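Local structure of putative polyphosphate kinase 2 family protein (3RHF) at residues 11-20 with 252-263; 73-84 with 130-141. The protein probably acts as a polyphosphate kinase of the PPK2 family, catalysing phosphate transfer that involves polyphosphate. All blocks are in the same frame, centred on the assembly; numbering follows the deposited sequence.

Contact 1: 11-20 with 252-263; sequences EFAKSPAEVL and YARIAVQQLLLD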
loop_
_atom_site.group_PDB
_atom_site.type_symbol
_atom_site.label_atom_id
_atom_site.label_comp_id
_atom_site.label_asym_id
_atom_site.label_seq_id
_atom_site.Cartn_x
_atom_site.Cartn_y
_atom_site.Cartn_z
ATOM N N GLU A 11 6.426 -25.014 7.227
ATOM C CA GLU A 11 5.307 -24.794 6.339
ATOM C C GLU A 11 4.064 -25.433 6.891
ATOM O O GLU A 11 4.127 -26.261 7.782
ATOM C CB GLU A 11 5.562 -25.487 5.008
ATOM C CG GLU A 11 6.839 -25.149 4.295
ATOM C CD GLU A 11 6.853 -23.746 3.700
ATOM O OE1 GLU A 11 5.761 -23.167 3.405
ATOM O OE2 GLU A 11 7.992 -23.220 3.525
ATOM N N PHE A 12 2.926 -25.100 6.316
ATOM C CA PHE A 12 1.690 -25.730 6.709
ATOM C C PHE A 12 1.758 -27.236 6.430
ATOM O O PHE A 12 2.194 -27.647 5.348
ATOM C CB PHE A 12 0.495 -25.092 5.956
ATOM C CG PHE A 12 -0.033 -23.878 6.629
ATOM C CD1 PHE A 12 -1.104 -23.965 7.478
ATOM C CD2 PHE A 12 0.585 -22.655 6.451
ATOM C CE1 PHE A 12 -1.580 -22.841 8.143
ATOM C CE2 PHE A 12 0.126 -21.553 7.089
ATOM C CZ PHE A 12 -0.971 -21.645 7.963
ATOM N N ALA A 13 1.321 -28.040 7.399
ATOM C CA ALA A 13 1.227 -29.495 7.217
ATOM C C ALA A 13 0.011 -29.783 6.385
ATOM O O ALA A 13 0.071 -30.620 5.506
ATOM C CB ALA A 13 1.133 -30.253 8.531
ATOM N N LYS A 14 -1.102 -29.125 6.664
ATOM C CA LYS A 14 -2.245 -29.233 5.779
ATOM C C LYS A 14 -2.659 -27.815 5.326
ATOM O O LYS A 14 -2.565 -26.838 6.096
ATOM C CB LYS A 14 -3.406 -30.050 6.425
ATOM N N SER A 15 -3.088 -27.704 4.072
ATOM C CA SER A 15 -3.481 -26.428 3.503
ATOM C C SER A 15 -4.702 -25.814 4.199
ATOM O O SER A 15 -5.682 -26.492 4.447
ATOM C CB SER A 15 -3.815 -26.589 2.025
ATOM O OG SER A 15 -4.334 -25.359 1.549
ATOM N N PRO A 16 -4.655 -24.509 4.482
ATOM C CA PRO A 16 -5.820 -23.850 5.021
ATOM C C PRO A 16 -7.011 -23.793 4.063
ATOM O O PRO A 16 -8.113 -23.552 4.500
ATOM C CB PRO A 16 -5.328 -22.422 5.287
ATOM C CG PRO A 16 -3.939 -22.430 5.122
ATOM C CD PRO A 16 -3.553 -23.560 4.269
ATOM N N ALA A 17 -6.820 -23.987 2.766
ATOM C CA ALA A 17 -7.977 -24.053 1.870
ATOM C C ALA A 17 -8.836 -25.254 2.284
ATOM O O ALA A 17 -10.000 -25.356 1.915
ATOM C CB ALA A 17 -7.542 -24.159 0.419
ATOM N N GLU A 18 -8.250 -26.145 3.073
ATOM C CA GLU A 18 -8.853 -27.425 3.406
ATOM C C GLU A 18 -9.376 -27.396 4.816
ATOM O O GLU A 18 -10.551 -27.594 5.017
ATOM C CB GLU A 18 -7.814 -28.542 3.199
ATOM C CG GLU A 18 -8.093 -29.937 3.797
ATOM C CD GLU A 18 -6.918 -30.923 3.542
ATOM O OE1 GLU A 18 -6.489 -31.019 2.362
ATOM O OE2 GLU A 18 -6.420 -31.557 4.514
ATOM N N VAL A 19 -8.524 -27.125 5.794
ATOM C CA VAL A 19 -8.938 -27.237 7.176
ATOM C C VAL A 19 -9.800 -26.052 7.594
ATOM O O VAL A 19 -10.585 -26.196 8.529
ATOM C CB VAL A 19 -7.730 -27.461 8.167
ATOM C CG1 VAL A 19 -7.035 -28.788 7.858
ATOM C CG2 VAL A 19 -6.690 -26.339 8.139
ATOM N N LEU A 20 -9.683 -24.888 6.933
ATOM C CA LEU A 20 -10.411 -23.680 7.395
ATOM C C LEU A 20 -11.674 -23.406 6.609
ATOM O O LEU A 20 -12.417 -22.486 6.937
ATOM C CB LEU A 20 -9.526 -22.430 7.376
ATOM C CG LEU A 20 -8.354 -22.421 8.340
ATOM C CD1 LEU A 20 -7.614 -21.069 8.217
ATOM C CD2 LEU A 20 -8.803 -22.726 9.799
ATOM N N TYR A 252 -0.748 -16.512 13.961
ATOM C CA TYR A 252 -1.319 -17.617 13.148
ATOM C C TYR A 252 -2.237 -17.105 12.033
ATOM O O TYR A 252 -2.180 -17.581 10.887
ATOM C CB TYR A 252 -2.084 -18.632 13.969
ATOM C CG TYR A 252 -2.831 -19.607 13.068
ATOM C CD1 TYR A 252 -2.158 -20.530 12.330
ATOM C CD2 TYR A 252 -4.198 -19.533 12.917
ATOM C CE1 TYR A 252 -2.816 -21.401 11.501
ATOM C CE2 TYR A 252 -4.868 -20.373 12.091
ATOM C CZ TYR A 252 -4.181 -21.318 11.376
ATOM O OH TYR A 252 -4.848 -22.190 10.545
ATOM N N ALA A 253 -3.106 -16.173 12.396
ATOM C CA ALA A 253 -3.998 -15.557 11.412
ATOM C C ALA A 253 -3.186 -14.939 10.275
ATOM O O ALA A 253 -3.553 -15.084 9.126
ATOM C CB ALA A 253 -4.890 -14.520 12.058
ATOM N N ARG A 254 -2.079 -14.279 10.574
ATOM C CA ARG A 254 -1.299 -13.717 9.514
ATOM C C ARG A 254 -0.833 -14.772 8.518
ATOM O O ARG A 254 -0.916 -14.522 7.307
ATOM C CB ARG A 254 -0.082 -13.003 10.041
ATOM C CG ARG A 254 -0.384 -11.741 10.771
ATOM C CD ARG A 254 0.854 -11.184 11.418
ATOM N NE ARG A 254 0.472 -10.169 12.405
ATOM C CZ ARG A 254 0.907 -10.089 13.674
ATOM N NH1 ARG A 254 1.799 -10.931 14.192
ATOM N NH2 ARG A 254 0.474 -9.097 14.428
ATOM N N ILE A 255 -0.289 -15.897 8.985
ATOM C CA ILE A 255 0.199 -16.905 8.069
ATOM C C ILE A 255 -0.916 -17.712 7.424
ATOM O O ILE A 255 -0.720 -18.324 6.389
ATOM C CB ILE A 255 1.201 -17.861 8.696
ATOM C CG1 ILE A 255 0.610 -18.558 9.949
ATOM C CG2 ILE A 255 2.481 -17.135 8.985
ATOM C CD1 ILE A 255 1.517 -19.667 10.519
ATOM N N ALA A 256 -2.097 -17.708 8.023
ATOM C CA ALA A 256 -3.207 -18.491 7.454
ATOM C C ALA A 256 -3.797 -17.674 6.300
ATOM O O ALA A 256 -4.065 -18.202 5.215
ATOM C CB ALA A 256 -4.262 -18.853 8.529
ATOM N N VAL A 257 -3.943 -16.374 6.529
ATOM C CA VAL A 257 -4.407 -15.502 5.482
ATOM C C VAL A 257 -3.405 -15.532 4.363
ATOM O O VAL A 257 -3.764 -15.794 3.201
ATOM C CB VAL A 257 -4.731 -14.081 5.951
ATOM C CG1 VAL A 257 -5.055 -13.229 4.749
ATOM C CG2 VAL A 257 -5.973 -14.074 6.852
ATOM N N GLN A 258 -2.133 -15.348 4.683
ATOM C CA GLN A 258 -1.156 -15.360 3.590
ATOM C C GLN A 258 -1.106 -16.653 2.804
ATOM O O GLN A 258 -1.005 -16.615 1.571
ATOM C CB GLN A 258 0.256 -14.858 3.995
ATOM C CG GLN A 258 0.325 -13.383 3.640
ATOM C CD GLN A 258 1.607 -12.675 3.967
ATOM O OE1 GLN A 258 1.581 -11.615 4.603
ATOM N NE2 GLN A 258 2.740 -13.203 3.475
ATOM N N GLN A 259 -1.226 -17.792 3.470
ATOM C CA GLN A 259 -1.109 -19.075 2.742
ATOM C C GLN A 259 -2.316 -19.270 1.880
ATOM O O GLN A 259 -2.227 -19.837 0.806
ATOM C CB GLN A 259 -0.903 -20.272 3.669
ATOM C CG GLN A 259 -0.315 -21.511 2.994
ATOM C CD GLN A 259 1.084 -21.296 2.464
ATOM O OE1 GLN A 259 1.993 -20.859 3.172
ATOM N NE2 GLN A 259 1.274 -21.610 1.207
ATOM N N LEU A 260 -3.444 -18.733 2.306
ATOM C CA LEU A 260 -4.680 -18.790 1.491
ATOM C C LEU A 260 -4.531 -18.055 0.175
ATOM O O LEU A 260 -4.923 -18.564 -0.887
ATOM C CB LEU A 260 -5.855 -18.200 2.275
ATOM C CG LEU A 260 -6.594 -19.151 3.222
ATOM C CD1 LEU A 260 -7.627 -18.348 3.966
ATOM C CD2 LEU A 260 -7.271 -20.357 2.527
ATOM N N LEU A 261 -3.977 -16.847 0.286
ATOM C CA LEU A 261 -3.574 -16.043 -0.857
ATOM C C LEU A 261 -2.627 -16.741 -1.782
ATOM O O LEU A 261 -2.853 -16.749 -2.974
ATOM C CB LEU A 261 -2.878 -14.793 -0.382
ATOM C CG LEU A 261 -3.570 -13.477 -0.562
ATOM C CD1 LEU A 261 -5.096 -13.557 -0.366
ATOM C CD2 LEU A 261 -2.959 -12.520 0.436
ATOM N N LEU A 262 -1.548 -17.298 -1.233
ATOM C CA LEU A 262 -0.518 -17.974 -2.080
ATOM C C LEU A 262 -1.073 -19.198 -2.796
ATOM O O LEU A 262 -0.715 -19.441 -3.938
ATOM C CB LEU A 262 0.740 -18.391 -1.285
ATOM C CG LEU A 262 1.489 -17.203 -0.668
ATOM C CD1 LEU A 262 2.305 -17.627 0.582
ATOM C CD2 LEU A 262 2.397 -16.498 -1.657
ATOM N N ASP A 263 -1.904 -19.976 -2.085
ATOM C CA ASP A 263 -2.474 -21.192 -2.633
ATOM C C ASP A 263 -3.505 -20.831 -3.731
ATOM O O ASP A 263 -3.573 -21.504 -4.732
ATOM C CB ASP A 263 -3.126 -22.017 -1.527
ATOM C CG ASP A 263 -2.097 -22.651 -0.515
ATOM O OD1 ASP A 263 -0.837 -22.531 -0.645
ATOM O OD2 ASP A 263 -2.594 -23.328 0.435
HETATM O O HOH W 1 3.187 -23.071 4.048
#

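Contact 2: 73-84 with 130-141; sequences PKRLLLILQAMD and PAAGMVGVFDRS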
loop_
_atom_site.group_PDB
_atom_site.type_symbol
_atom_site.label_atom_id
_atom_site.label_comp_id
_atom_site.label_asym_id
_atom_site.label_seq_id
_atom_site.Cartn_x
_atom_site.Cartn_y
_atom_site.Cartn_z
ATOM N N PRO A 73 -6.827 -12.212 -18.209
ATOM C CA PRO A 73 -7.895 -11.579 -17.448
ATOM C C PRO A 73 -7.918 -11.906 -15.959
ATOM O O PRO A 73 -8.756 -11.357 -15.234
ATOM C CB PRO A 73 -9.170 -12.119 -18.121
ATOM C CG PRO A 73 -8.794 -13.411 -18.705
ATOM C CD PRO A 73 -7.329 -13.342 -19.025
ATOM N N LYS A 74 -7.032 -12.757 -15.472
ATOM C CA LYS A 74 -7.187 -13.229 -14.119
ATOM C C LYS A 74 -6.825 -12.164 -13.111
ATOM O O LYS A 74 -6.007 -11.316 -13.366
ATOM C CB LYS A 74 -6.376 -14.484 -13.887
ATOM C CG LYS A 74 -6.863 -15.726 -14.657
ATOM C CD LYS A 74 -5.964 -16.914 -14.290
ATOM C CE LYS A 74 -5.764 -17.991 -15.420
ATOM N NZ LYS A 74 -4.342 -18.045 -15.959
ATOM N N ARG A 75 -7.475 -12.209 -11.954
ATOM C CA ARG A 75 -7.246 -11.258 -10.886
ATOM C C ARG A 75 -7.696 -11.913 -9.595
ATOM O O ARG A 75 -8.191 -13.018 -9.616
ATOM C CB ARG A 75 -8.060 -10.008 -11.136
ATOM C CG ARG A 75 -9.553 -10.276 -11.161
ATOM C CD ARG A 75 -10.279 -9.223 -11.965
ATOM N NE ARG A 75 -10.333 -9.623 -13.353
ATOM C CZ ARG A 75 -10.766 -8.872 -14.343
ATOM N NH1 ARG A 75 -10.771 -9.375 -15.555
ATOM N NH2 ARG A 75 -11.182 -7.630 -14.136
ATOM N N LEU A 76 -7.536 -11.225 -8.481
ATOM C CA LEU A 76 -7.814 -11.810 -7.206
ATOM C C LEU A 76 -8.448 -10.806 -6.274
ATOM O O LEU A 76 -8.176 -9.634 -6.336
ATOM C CB LEU A 76 -6.502 -12.373 -6.615
ATOM C CG LEU A 76 -6.657 -13.395 -5.465
ATOM C CD1 LEU A 76 -5.766 -14.582 -5.600
ATOM C CD2 LEU A 76 -6.388 -12.750 -4.174
ATOM N N LEU A 77 -9.305 -11.292 -5.392
ATOM C CA LEU A 77 -10.060 -10.456 -4.450
ATOM C C LEU A 77 -10.091 -11.164 -3.093
ATOM O O LEU A 77 -10.710 -12.240 -2.941
ATOM C CB LEU A 77 -11.500 -10.197 -4.950
ATOM C CG LEU A 77 -12.426 -9.316 -4.057
ATOM C CD1 LEU A 77 -11.821 -7.917 -3.778
ATOM C CD2 LEU A 77 -13.869 -9.159 -4.544
ATOM N N LEU A 78 -9.393 -10.537 -2.133
ATOM C CA LEU A 78 -9.384 -10.928 -0.764
ATOM C C LEU A 78 -10.426 -10.122 -0.026
ATOM O O LEU A 78 -10.357 -8.875 -0.020
ATOM C CB LEU A 78 -8.022 -10.654 -0.178
ATOM C CG LEU A 78 -7.766 -10.981 1.303
ATOM C CD1 LEU A 78 -7.837 -12.511 1.579
ATOM C CD2 LEU A 78 -6.415 -10.438 1.720
ATOM N N ILE A 79 -11.392 -10.832 0.583
ATOM C CA ILE A 79 -12.399 -10.252 1.454
ATOM C C ILE A 79 -12.141 -10.635 2.898
ATOM O O ILE A 79 -12.204 -11.825 3.254
ATOM C CB ILE A 79 -13.893 -10.710 1.101
ATOM C CG1 ILE A 79 -14.263 -10.318 -0.337
ATOM C CG2 ILE A 79 -14.859 -10.060 2.027
ATOM C CD1 ILE A 79 -15.575 -10.829 -0.858
ATOM N N LEU A 80 -11.930 -9.612 3.727
ATOM C CA LEU A 80 -11.844 -9.790 5.179
ATOM C C LEU A 80 -13.049 -9.273 5.953
ATOM O O LEU A 80 -13.416 -8.120 5.811
ATOM C CB LEU A 80 -10.642 -9.115 5.725
ATOM C CG LEU A 80 -9.390 -9.754 5.189
ATOM C CD1 LEU A 80 -8.271 -8.704 5.300
ATOM C CD2 LEU A 80 -9.071 -11.030 5.946
ATOM N N GLN A 81 -13.640 -10.134 6.777
ATOM C CA GLN A 81 -14.615 -9.702 7.795
ATOM C C GLN A 81 -14.155 -10.168 9.149
ATOM O O GLN A 81 -13.563 -11.263 9.275
ATOM C CB GLN A 81 -15.976 -10.323 7.521
ATOM C CG GLN A 81 -16.640 -9.882 6.208
ATOM C CD GLN A 81 -17.269 -8.545 6.320
ATOM O OE1 GLN A 81 -17.455 -7.862 5.334
ATOM N NE2 GLN A 81 -17.589 -8.150 7.520
ATOM N N ALA A 82 -14.430 -9.345 10.160
ATOM C CA ALA A 82 -14.156 -9.680 11.545
ATOM C C ALA A 82 -14.713 -8.625 12.487
ATOM O O ALA A 82 -14.893 -7.504 12.093
ATOM C CB ALA A 82 -12.675 -9.834 11.780
HETATM N N MSE A 83 -14.928 -8.993 13.744
HETATM C CA MSE A 83 -15.280 -8.055 14.790
HETATM C C MSE A 83 -14.091 -7.131 15.074
HETATM O O MSE A 83 -12.931 -7.492 14.783
HETATM C CB MSE A 83 -15.638 -8.836 16.067
HETATM C CG MSE A 83 -16.753 -9.864 15.895
HETATM SE SE MSE A 83 -18.498 -9.085 15.356
HETATM C CE MSE A 83 -18.746 -7.829 16.858
ATOM N N ASP A 84 -14.364 -5.958 15.650
ATOM C CA ASP A 84 -13.314 -4.976 15.855
ATOM C C ASP A 84 -12.331 -5.557 16.817
ATOM O O ASP A 84 -12.719 -6.350 17.669
ATOM C CB ASP A 84 -13.835 -3.627 16.376
ATOM C CG ASP A 84 -14.569 -2.794 15.283
ATOM O OD1 ASP A 84 -14.295 -2.943 14.065
ATOM O OD2 ASP A 84 -15.444 -1.974 15.649
ATOM N N PRO A 130 -11.489 -5.618 -8.305
ATOM C CA PRO A 130 -10.199 -5.349 -8.885
ATOM C C PRO A 130 -10.215 -5.506 -10.427
ATOM O O PRO A 130 -11.040 -6.242 -10.990
ATOM C CB PRO A 130 -9.300 -6.354 -8.221
ATOM C CG PRO A 130 -10.194 -7.523 -7.963
ATOM C CD PRO A 130 -11.550 -6.945 -7.676
ATOM N N ALA A 131 -9.337 -4.764 -11.083
ATOM C CA ALA A 131 -9.189 -4.874 -12.519
ATOM C C ALA A 131 -8.293 -6.102 -12.827
ATOM O O ALA A 131 -7.623 -6.635 -11.928
ATOM C CB ALA A 131 -8.554 -3.560 -13.081
ATOM N N ALA A 132 -8.309 -6.531 -14.094
ATOM C CA ALA A 132 -7.359 -7.532 -14.631
ATOM C C ALA A 132 -5.933 -7.349 -14.110
ATOM O O ALA A 132 -5.393 -6.269 -14.115
ATOM C CB ALA A 132 -7.335 -7.510 -16.148
ATOM N N GLY A 133 -5.339 -8.424 -13.640
ATOM C CA GLY A 133 -3.996 -8.359 -13.140
ATOM C C GLY A 133 -3.843 -7.751 -11.763
ATOM O O GLY A 133 -2.711 -7.609 -11.287
HETATM N N MSE A 134 -4.944 -7.387 -11.113
HETATM C CA MSE A 134 -4.836 -6.734 -9.831
HETATM C C MSE A 134 -5.196 -7.666 -8.688
HETATM O O MSE A 134 -5.918 -8.654 -8.886
HETATM C CB MSE A 134 -5.712 -5.511 -9.778
HETATM C CG MSE A 134 -5.467 -4.464 -10.885
HETATM SE SE MSE A 134 -3.770 -3.516 -10.663
HETATM C CE MSE A 134 -4.141 -2.369 -9.125
ATOM N N VAL A 135 -4.631 -7.380 -7.501
ATOM C CA VAL A 135 -5.084 -8.009 -6.253
ATOM C C VAL A 135 -5.923 -7.007 -5.543
ATOM O O VAL A 135 -5.467 -5.941 -5.170
ATOM C CB VAL A 135 -3.921 -8.415 -5.323
ATOM C CG1 VAL A 135 -4.470 -8.877 -3.982
ATOM C CG2 VAL A 135 -3.042 -9.541 -6.003
ATOM N N GLY A 136 -7.171 -7.319 -5.377
ATOM C CA GLY A 136 -8.064 -6.412 -4.652
ATOM C C GLY A 136 -8.192 -6.855 -3.215
ATOM O O GLY A 136 -8.304 -8.081 -2.928
ATOM N N VAL A 137 -8.159 -5.887 -2.296
ATOM C CA VAL A 137 -8.402 -6.202 -0.891
ATOM C C VAL A 137 -9.553 -5.382 -0.367
ATOM O O VAL A 137 -9.525 -4.144 -0.411
ATOM C CB VAL A 137 -7.146 -6.026 -0.024
ATOM C CG1 VAL A 137 -7.521 -6.184 1.466
ATOM C CG2 VAL A 137 -6.040 -7.012 -0.457
ATOM N N PHE A 138 -10.564 -6.106 0.125
ATOM C CA PHE A 138 -11.731 -5.535 0.813
ATOM C C PHE A 138 -11.620 -5.733 2.349
ATOM O O PHE A 138 -11.834 -6.847 2.878
ATOM C CB PHE A 138 -13.040 -6.194 0.339
ATOM C CG PHE A 138 -13.548 -5.758 -1.040
ATOM C CD1 PHE A 138 -12.897 -4.807 -1.820
ATOM C CD2 PHE A 138 -14.719 -6.323 -1.534
ATOM C CE1 PHE A 138 -13.413 -4.425 -3.104
ATOM C CE2 PHE A 138 -15.217 -5.984 -2.800
ATOM C CZ PHE A 138 -14.563 -5.032 -3.586
ATOM N N ASP A 139 -11.237 -4.647 3.030
ATOM C CA ASP A 139 -11.399 -4.530 4.479
ATOM C C ASP A 139 -12.856 -4.118 4.790
ATOM O O ASP A 139 -13.246 -2.965 4.621
ATOM C CB ASP A 139 -10.377 -3.548 5.068
ATOM C CG ASP A 139 -10.462 -3.416 6.582
ATOM O OD1 ASP A 139 -11.431 -3.924 7.142
ATOM O OD2 ASP A 139 -9.567 -2.803 7.224
ATOM N N ARG A 140 -13.610 -5.108 5.282
ATOM C CA ARG A 140 -15.070 -5.148 5.255
ATOM C C ARG A 140 -15.546 -5.194 3.806
ATOM O O ARG A 140 -14.766 -4.932 2.903
ATOM C CB ARG A 140 -15.702 -3.989 6.014
ATOM C CG ARG A 140 -15.306 -3.915 7.453
ATOM C CD ARG A 140 -15.903 -2.662 8.041
ATOM N NE ARG A 140 -15.625 -2.524 9.457
ATOM C CZ ARG A 140 -14.543 -1.951 9.981
ATOM N NH1 ARG A 140 -14.435 -1.906 11.306
ATOM N NH2 ARG A 140 -13.571 -1.435 9.216
ATOM N N SER A 141 -16.799 -5.572 3.607
ATOM C CA SER A 141 -17.288 -5.920 2.294
ATOM C C SER A 141 -18.816 -5.817 2.137
ATOM O O SER A 141 -19.510 -5.107 2.893
ATOM C CB SER A 141 -16.866 -7.338 1.997
ATOM O OG SER A 141 -17.745 -8.216 2.652
#

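Contact 1: 11-20 with 252-263
The aromatic rings of Phe12 and Tyr252 meet through their CE1 atoms, 3.9 Å apart, their side chains crossing at about a right angle. One face of the Phe12 ring carries CG of Pro16, displaced toward the rim, and one face of the Tyr252 ring carries CB of Ala256, also off centre. At the Phe12 edge, in the ring plane, sits a water that accepts from Phe12 N and donates to Glu11 OE1, with a weak third bond to Gln259 OE1; the other oxygen, Glu11 OE2, forms a salt bridge with Arg56 of helix 43-69. Elsewhere the ring is pressed on the helix itself: Phe12 CE2 comes to 3.4 Å from Ile255 O, and CD2 lies 3.8 Å from CG of Gln259. The Gln259 amide plane stands 58° from the ring, and its oxygen also accepts from Gln53 on helix 43-69.

This is an N-terminal segment laid across a helix of an alpha/beta/alpha sandwich, and Pro16 packs as a knob into the hole formed by Ala256, Gln259, Leu260 and Asp263. Pro16 CB rests 4.0 Å from Leu260 CD2. One turn farther along 11-20, Leu20 CD1 approaches Ala256 CB, while the Tyr252 hydroxyl, also close to CD1, bonds to the carbonyl of Pro37.

Ser15 caps the short helix 16-19. With chi1 at 174°, opposite the backbone N, Ser15 OG accepts from Ala17 N and donates to Asp263 OD2 at 2.9 Å, nearly in line with the C-O bond. The Asp263 carboxylate is held in its rotation by this donor and by Gln259 NE2, whose nearly straight bond (171°) to Asp263 OD1 is 3.0 Å long and arrives from above the carboxylate plane.

Contact 2: 73-84 with 130-141
Arg75 leads its side chain back over Pro130 and the type II turn Ala131-Met134. Arg75 CB passes 3.4 Å from Met134 O and nearly as close to Ala131 O; CG leaves between the backbone N and the carbonyl carbon (chi1 62°), and CD comes to 3.2 Å from Pro130 O. A bend at chi3 then lays one guanidinium face against Ala132 N, with Pro130 O at its edge receiving a weak bond from NH2, while Arg75 NH1 donates to Pro73 O at 2.8 Å. An alanine here would remove the guanidinium, and the Pro73 carbonyl would probably lose its charged partner and the turn its cover. Beyond this end, strands 75-82 and 135-139 run parallel as neighbours in the central sheet of a P-loop NTPase-like fold, joined by regular backbone bonds from Leu76 to Leu80. On one sheet face, Leu77 CD1 sits 3.7 Å above the centre of the Phe138 ring, 4° from its normal, a CH-pi contact. At the C-terminal ends, Ser141 OG donates to Gln81 OE1 (2.7 Å), and Asp84 OD1 forms a 3.0 Å salt bridge with Arg140 NH1 at the edge of the guanidinium; Lys88 is a weak, long second partner of that carboxylate.

Overall arrangement
Contact 2 is nested along the chain inside the loop that contact 1 closes, so the sheet pairing lies within the span that joins the N-terminal segment to the late helix 250-266. Their centres are about 17 Å apart, yet they touch: Leu261 CD1 of the helix meets Leu78 CD1 at 3.5 Å and Leu76 CD2 at 4.1 Å. The helix of contact 1 is thus sandwiched between 11-20 and the sheet face bearing Leu76 and Leu78. The Asp84 side chain of contact 2 lies about 4 Å from a bound phosphate, probably from the crystallisation liquor, though such ions often mark pockets; Ala17 of contact 1 instead lies about 3 Å from a triethylene glycol.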